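Local atomic coordinates of Lmo2445 protein (PDB entry 5HZL), a protein that is of unknown function but is a secreted, calcium-binding, internalin-like protein of Listeria monocytogenes with a leucine-rich repeat domain. Residues Leu172-Ile183 with Gln194-Ala205. Numbering follows the deposited sequence.
With CA (calcium ion), chain F.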
# COMPACT_ATOMS: atom_id res chain seq x y z
N LEU A 172 10.83 -2.23 -13.37
CA LEU A 172 10.18 -2.92 -12.26
C LEU A 172 10.37 -4.41 -12.46
O LEU A 172 10.02 -4.95 -13.52
CB LEU A 172 8.69 -2.56 -12.21
CG LEU A 172 7.85 -3.12 -11.06
CD1 LEU A 172 8.40 -2.70 -9.71
CD2 LEU A 172 6.41 -2.65 -11.21
N ASP A 173 10.96 -5.06 -11.46
CA ASP A 173 11.25 -6.49 -11.52
C ASP A 173 10.69 -7.29 -10.35
O ASP A 173 10.70 -8.52 -10.39
CB ASP A 173 12.77 -6.69 -11.56
CG ASP A 173 13.18 -8.09 -11.98
OD1 ASP A 173 12.74 -8.55 -13.07
OD2 ASP A 173 13.96 -8.72 -11.24
N SER A 174 10.23 -6.60 -9.30
CA SER A 174 9.66 -7.28 -8.14
C SER A 174 8.48 -6.47 -7.59
O SER A 174 8.62 -5.29 -7.29
CB SER A 174 10.72 -7.49 -7.06
OG SER A 174 10.19 -8.23 -5.97
N LEU A 175 7.32 -7.12 -7.47
CA LEU A 175 6.10 -6.48 -6.98
C LEU A 175 5.41 -7.42 -5.99
O LEU A 175 4.79 -8.39 -6.40
CB LEU A 175 5.18 -6.15 -8.17
CG LEU A 175 3.83 -5.49 -7.89
CD1 LEU A 175 4.03 -4.15 -7.22
CD2 LEU A 175 3.04 -5.34 -9.18
N ILE A 176 5.52 -7.11 -4.70
CA ILE A 176 4.94 -7.95 -3.65
C ILE A 176 3.64 -7.31 -3.16
O ILE A 176 3.66 -6.19 -2.63
CB ILE A 176 5.91 -8.09 -2.45
CG1 ILE A 176 7.39 -8.26 -2.89
CG2 ILE A 176 5.45 -9.20 -1.51
CD1 ILE A 176 7.69 -9.45 -3.77
N LEU A 177 2.52 -8.01 -3.34
CA LEU A 177 1.19 -7.52 -2.95
C LEU A 177 0.32 -8.51 -2.17
O LEU A 177 -0.90 -8.30 -2.08
CB LEU A 177 0.43 -7.11 -4.21
CG LEU A 177 0.95 -5.95 -5.03
CD1 LEU A 177 0.19 -5.83 -6.34
CD2 LEU A 177 0.82 -4.67 -4.24
N ASN A 178 0.89 -9.57 -1.61
CA ASN A 178 0.07 -10.51 -0.84
C ASN A 178 -0.51 -9.88 0.43
O ASN A 178 -0.05 -8.84 0.87
CB ASN A 178 0.81 -11.81 -0.49
CG ASN A 178 2.14 -11.58 0.22
OD1 ASN A 178 3.00 -10.87 -0.28
ND2 ASN A 178 2.33 -12.22 1.36
N GLU A 179 -1.54 -10.52 0.97
CA GLU A 179 -2.21 -10.13 2.23
C GLU A 179 -2.89 -8.77 2.27
O GLU A 179 -2.98 -8.13 3.32
CB GLU A 179 -1.23 -10.33 3.39
CG GLU A 179 -0.75 -11.77 3.49
CD GLU A 179 0.38 -11.95 4.48
OE1 GLU A 179 0.45 -11.18 5.47
OE2 GLU A 179 1.20 -12.87 4.29
N ASN A 180 -3.38 -8.33 1.12
CA ASN A 180 -4.09 -7.07 1.00
C ASN A 180 -5.60 -7.33 0.92
O ASN A 180 -6.02 -8.44 1.20
CB ASN A 180 -3.53 -6.28 -0.18
CG ASN A 180 -2.17 -5.68 0.13
OD1 ASN A 180 -2.03 -4.95 1.09
ND2 ASN A 180 -1.18 -5.94 -0.72
N HIS A 181 -6.41 -6.33 0.55
CA HIS A 181 -7.86 -6.48 0.49
C HIS A 181 -8.43 -6.05 -0.85
O HIS A 181 -9.48 -5.41 -0.93
CB HIS A 181 -8.52 -5.63 1.60
CG HIS A 181 -7.92 -5.83 2.96
ND1 HIS A 181 -7.95 -7.05 3.61
CD2 HIS A 181 -7.31 -4.97 3.80
CE1 HIS A 181 -7.36 -6.93 4.78
NE2 HIS A 181 -6.96 -5.67 4.92
N LEU A 182 -7.71 -6.42 -1.90
CA LEU A 182 -8.10 -6.09 -3.27
C LEU A 182 -9.15 -7.07 -3.82
O LEU A 182 -9.11 -8.26 -3.51
CB LEU A 182 -6.85 -6.11 -4.15
CG LEU A 182 -5.80 -5.05 -3.77
CD1 LEU A 182 -4.49 -5.29 -4.50
CD2 LEU A 182 -6.38 -3.67 -4.04
N ILE A 183 -10.08 -6.56 -4.63
CA ILE A 183 -11.14 -7.36 -5.24
C ILE A 183 -10.92 -7.50 -6.74
O ILE A 183 -11.79 -7.95 -7.48
CB ILE A 183 -12.53 -6.73 -5.01
CG1 ILE A 183 -12.70 -5.41 -5.79
CG2 ILE A 183 -12.75 -6.53 -3.52
CD1 ILE A 183 -14.10 -4.85 -5.77
N GLN A 194 7.61 -8.98 -17.11
CA GLN A 194 8.80 -8.22 -16.66
C GLN A 194 9.28 -8.70 -15.29
O GLN A 194 10.49 -8.79 -15.03
CB GLN A 194 8.50 -6.73 -16.40
CG GLN A 194 8.03 -5.85 -17.54
CD GLN A 194 7.92 -4.39 -17.11
OE1 GLN A 194 8.38 -4.00 -16.02
NE2 GLN A 194 7.33 -3.56 -17.97
N LEU A 195 8.30 -8.98 -14.44
CA LEU A 195 8.51 -9.37 -13.06
C LEU A 195 9.12 -10.75 -12.83
O LEU A 195 8.49 -11.76 -13.14
CB LEU A 195 7.18 -9.31 -12.31
CG LEU A 195 6.37 -8.01 -12.37
CD1 LEU A 195 5.05 -8.22 -11.64
CD2 LEU A 195 7.13 -6.82 -11.81
N GLY A 196 10.32 -10.76 -12.26
CA GLY A 196 11.02 -11.99 -11.90
C GLY A 196 10.55 -12.48 -10.53
O GLY A 196 10.79 -13.64 -10.17
N THR A 197 9.91 -11.60 -9.76
CA THR A 197 9.39 -11.92 -8.43
C THR A 197 8.01 -11.25 -8.30
O THR A 197 7.86 -10.07 -8.61
CB THR A 197 10.33 -11.37 -7.33
OG1 THR A 197 11.64 -11.92 -7.48
CG2 THR A 197 9.80 -11.70 -5.92
N HIS A 198 7.02 -12.00 -7.84
CA HIS A 198 5.67 -11.45 -7.69
C HIS A 198 4.83 -12.28 -6.72
O HIS A 198 5.00 -13.50 -6.59
CB HIS A 198 4.96 -11.38 -9.05
CG HIS A 198 4.74 -12.72 -9.68
ND1 HIS A 198 5.69 -13.35 -10.47
CD2 HIS A 198 3.68 -13.57 -9.62
CE1 HIS A 198 5.22 -14.52 -10.87
NE2 HIS A 198 4.01 -14.68 -10.36
N SER A 199 3.90 -11.62 -6.06
CA SER A 199 3.04 -12.29 -5.12
C SER A 199 1.72 -11.56 -5.04
O SER A 199 1.69 -10.33 -4.96
CB SER A 199 3.71 -12.33 -3.76
OG SER A 199 2.87 -13.01 -2.84
N PHE A 200 0.63 -12.31 -5.05
CA PHE A 200 -0.69 -11.70 -4.96
C PHE A 200 -1.60 -12.52 -4.06
O PHE A 200 -2.79 -12.26 -3.98
CB PHE A 200 -1.27 -11.55 -6.36
CG PHE A 200 -2.42 -10.61 -6.42
CD1 PHE A 200 -2.18 -9.24 -6.40
CD2 PHE A 200 -3.72 -11.06 -6.48
CE1 PHE A 200 -3.23 -8.33 -6.44
CE2 PHE A 200 -4.78 -10.17 -6.52
CZ PHE A 200 -4.53 -8.80 -6.50
N ALA A 201 -1.03 -13.48 -3.33
CA ALA A 201 -1.81 -14.37 -2.46
C ALA A 201 -2.62 -13.69 -1.36
O ALA A 201 -2.37 -12.58 -0.99
CB ALA A 201 -0.87 -15.40 -1.85
N ASN A 202 -3.63 -14.40 -0.87
CA ASN A 202 -4.48 -13.96 0.23
C ASN A 202 -5.07 -12.55 0.16
O ASN A 202 -4.65 -11.66 0.87
CB ASN A 202 -3.68 -14.13 1.54
CG ASN A 202 -4.49 -13.85 2.81
OD1 ASN A 202 -4.04 -13.11 3.69
ND2 ASN A 202 -5.68 -14.41 2.90
N GLN A 203 -6.05 -12.35 -0.72
CA GLN A 203 -6.74 -11.06 -0.80
C GLN A 203 -8.04 -11.31 -0.07
O GLN A 203 -8.75 -12.27 -0.38
CB GLN A 203 -6.99 -10.63 -2.23
CG GLN A 203 -5.72 -10.46 -3.04
CD GLN A 203 -4.80 -9.36 -2.53
OE1 GLN A 203 -5.23 -8.35 -1.94
NE2 GLN A 203 -3.50 -9.54 -2.79
N THR A 204 -8.37 -10.48 0.93
CA THR A 204 -9.60 -10.68 1.71
C THR A 204 -10.33 -9.39 1.89
O THR A 204 -9.70 -8.37 2.11
CB THR A 204 -9.28 -11.27 3.09
OG1 THR A 204 -8.52 -10.32 3.86
CG2 THR A 204 -8.50 -12.56 2.93
N ALA A 205 -11.65 -9.41 1.83
CA ALA A 205 -12.41 -8.17 1.99
C ALA A 205 -13.81 -8.38 2.47
O ALA A 205 -14.48 -9.32 2.06
CB ALA A 205 -12.43 -7.40 0.68
CA CA F . 12.77 -8.54 -15.66
O HOH W 1 -5.89 -10.26 3.22
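Over one face of the F200 ring lies the amide nitrogen of Q203, NE2, 3.7 Å above the plane and over the ring centre. L177 CB and L182 CD1 approach the same ring obliquely. L182 CD1 comes to 3.8 Å from F200 CE1. T204 O lies at the edge of the H181 imidazole, close to the ring plane, and accepts from ND1 at 2.7 Å.

The Q203 chain bends at chi2 (-63°), and its amide joins the two turns. NE2 donates to L177 O at 3.0 Å, nearly in the amide plane, and also to F200 O of its own turn. OE1 takes the N-H of L182 at 3.1 Å. N180 ND2 reaches L177 O from the face of that carbonyl plane opposite to Q203 NE2. Two amides therefore grip one backbone oxygen. N180 OD1 accepts from A155 N of the preceding turn.

The pattern is consistent with the asparagine ladder of leucine-rich repeats, with glutamine Q203 at the corresponding place in the 194-205 segment. Strands 174-176 and 197-199 run parallel at the end of the repeat sheet. L175 N donates to T197 O, and L177 N to S199 O. From 203 the chain continues into the C-terminal sheet, and Y292 of that sheet touches Q203.

L172 CG meets L195 CD2 at 3.8 Å on the side of L175, and L195 also packs on I189 and F190 of helix 187-191. On the S174 face, I176 CD1 touches T197 CG2. S199 OG makes a weak bond to N178 OD1, while N178 ND2 binds E153. In the loops that lead into the two strands, a calcium ion is bound by D173 OD1 (2.6 Å) and Q194 O (2.4 Å).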